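Local coordinates for protein cytochrome c (Rhodothermus marinus, PDB 3CP5) that carries a covalently attached heme c and probably serves in electron transfer, at residues A15-V20 and N80-R85. Numbering follows the deposited sequence. Where two conformers were deposited one is given.
Sequences AEIGPV and NGMIQR
Ile17, on the last turn of helix 10-17, faces Gly81 of helix 79-85 with their CA atoms 7.1 Å apart, and the backbone of Gly81, which has no side chain, is turned to Ile17 CG2. The Ile17 side chain fits between Met82 and Arg85. Its CG2 lies 3.8 Å from Met82 SD and 4.1 Å from Gly81 O. The CG1-CD1 branch lies chiefly against Arg85: CD1 stands 3.8 Å from Arg85 CB, though it also touches Met82 SD at 3.9 Å. Arg85 and Ile17 pass one another in opposing directions, and the bend at chi3 (37°) turns Arg85 NE toward Ile17 CG1. In the conformer described, one of two, CG1 is 3.6 Å above the guanidinium plane, over one face and offset toward its rim; this placement is less certain than that of Arg85 CB. The contact packs helix 10-17 against helix 79-85 on the surface of the cytochrome c fold; Gly18, with positive phi, ends helix 10-17, and its O accepts a hydrogen bond from Asn78 ND2. Bent at chi2 and chi3, Met82 brings its sulfur to Ile17 and also touches the heme-binding Tyr71, while neighbouring Ile83 touches the heme itself. An alanine in place of Ile17 would lose both branches and would probably leave a gap beside Met82 SD and Arg85 CB.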
loop_
_atom_site.group_PDB
_atom_site.type_symbol
_atom_site.label_atom_id
_atom_site.label_comp_id
_atom_site.label_asym_id
_atom_site.label_seq_id
_atom_site.Cartn_x
_atom_site.Cartn_y
_atom_site.Cartn_z
ATOM N N ALA A 15 9.893 6.205 -5.711
ATOM C CA ALA A 15 10.292 7.471 -5.043
ATOM C C ALA A 15 10.321 8.586 -6.078
ATOM O O ALA A 15 9.925 9.710 -5.789
ATOM C CB ALA A 15 11.598 7.281 -4.312
ATOM N N GLU A 16 10.732 8.316 -7.307
ATOM C CA GLU A 16 10.749 9.322 -8.347
ATOM C C GLU A 16 9.327 9.685 -8.778
ATOM O O GLU A 16 9.093 10.875 -9.020
ATOM C CB GLU A 16 11.522 8.783 -9.551
ATOM C CG GLU A 16 12.996 8.711 -9.245
ATOM C CD GLU A 16 13.823 8.129 -10.377
ATOM O OE1 GLU A 16 13.220 7.578 -11.314
ATOM O OE2 GLU A 16 15.049 8.221 -10.283
ATOM N N ILE A 17 8.376 8.772 -8.813
ATOM C CA ILE A 17 7.002 9.130 -9.166
ATOM C C ILE A 17 6.337 9.956 -8.092
ATOM O O ILE A 17 5.653 10.943 -8.387
ATOM C CB ILE A 17 6.234 7.850 -9.456
ATOM C CG1 ILE A 17 6.759 7.110 -10.690
ATOM C CG2 ILE A 17 4.735 8.048 -9.570
ATOM C CD1 ILE A 17 6.343 5.667 -10.721
ATOM N N GLY A 18 6.530 9.641 -6.810
ATOM C CA GLY A 18 5.959 10.411 -5.730
ATOM C C GLY A 18 4.500 10.137 -5.491
ATOM O O GLY A 18 3.905 9.285 -6.187
ATOM N N PRO A 19 3.877 10.847 -4.538
ATOM C CA PRO A 19 4.421 11.992 -3.844
ATOM C C PRO A 19 5.432 11.730 -2.745
ATOM O O PRO A 19 6.245 12.614 -2.475
ATOM C CB PRO A 19 3.184 12.612 -3.189
ATOM C CG PRO A 19 2.197 11.506 -3.017
ATOM C CD PRO A 19 2.454 10.610 -4.222
ATOM N N VAL A 20 5.412 10.569 -2.125
ATOM C CA VAL A 20 6.327 10.258 -1.033
ATOM C C VAL A 20 7.703 9.918 -1.598
ATOM O O VAL A 20 7.776 9.247 -2.644
ATOM C CB VAL A 20 5.737 9.111 -0.176
ATOM C CG1 VAL A 20 6.744 8.641 0.871
ATOM C CG2 VAL A 20 4.433 9.532 0.465
ATOM N N ASN A 80 -3.195 6.549 -9.648
ATOM C CA ASN A 80 -3.232 6.884 -11.075
ATOM C C ASN A 80 -1.837 7.146 -11.612
ATOM O O ASN A 80 -1.435 6.698 -12.698
ATOM C CB ASN A 80 -4.174 8.065 -11.306
ATOM C CG ASN A 80 -5.584 7.854 -10.784
ATOM O OD1 ASN A 80 -6.168 8.659 -10.037
ATOM N ND2 ASN A 80 -6.156 6.708 -11.212
ATOM N N GLY A 81 -1.017 7.862 -10.876
ATOM C CA GLY A 81 0.349 8.064 -11.308
ATOM C C GLY A 81 1.169 6.784 -11.291
ATOM O O GLY A 81 1.989 6.566 -12.167
ATOM N N MET A 82 0.923 5.937 -10.292
ATOM C CA MET A 82 1.622 4.663 -10.244
ATOM C C MET A 82 1.209 3.766 -11.398
ATOM O O MET A 82 2.040 3.073 -11.988
ATOM C CB MET A 82 1.425 4.008 -8.866
ATOM C CG MET A 82 2.104 4.802 -7.759
ATOM S SD MET A 82 3.926 4.822 -7.805
ATOM C CE MET A 82 4.277 3.198 -7.128
ATOM N N ILE A 83 -0.079 3.769 -11.743
ATOM C CA ILE A 83 -0.532 2.952 -12.856
ATOM C C ILE A 83 0.047 3.496 -14.148
ATOM O O ILE A 83 0.395 2.717 -15.042
ATOM C CB ILE A 83 -2.088 2.927 -12.911
ATOM C CG1 ILE A 83 -2.644 2.077 -11.779
ATOM C CG2 ILE A 83 -2.557 2.509 -14.279
ATOM C CD1 ILE A 83 -4.076 2.269 -11.442
ATOM N N GLN A 84 0.201 4.802 -14.293
ATOM C CA GLN A 84 0.735 5.393 -15.503
ATOM C C GLN A 84 2.237 5.192 -15.650
ATOM O O GLN A 84 2.718 5.069 -16.816
ATOM C CB GLN A 84 0.455 6.898 -15.482
ATOM C CG GLN A 84 -1.000 7.286 -15.637
ATOM C CD GLN A 84 -1.255 8.750 -15.305
ATOM O OE1 GLN A 84 -0.468 9.451 -14.662
ATOM N NE2 GLN A 84 -2.406 9.210 -15.757
ATOM N N ARG A 85 2.956 5.176 -14.559
ATOM C CA ARG A 85 4.414 5.233 -14.665
ATOM C C ARG A 85 5.185 4.091 -14.049
ATOM O O ARG A 85 6.402 3.953 -14.295
ATOM C CB ARG A 85 4.834 6.587 -14.032
ATOM C CG ARG A 85 4.181 7.802 -14.665
ATOM C CD ARG A 85 4.620 9.159 -14.164
ATOM N NE ARG A 85 6.039 9.208 -13.849
ATOM C CZ ARG A 85 6.661 10.158 -13.163
ATOM N NH1 ARG A 85 5.922 11.168 -12.732
ATOM N NH2 ARG A 85 7.969 10.122 -12.914
#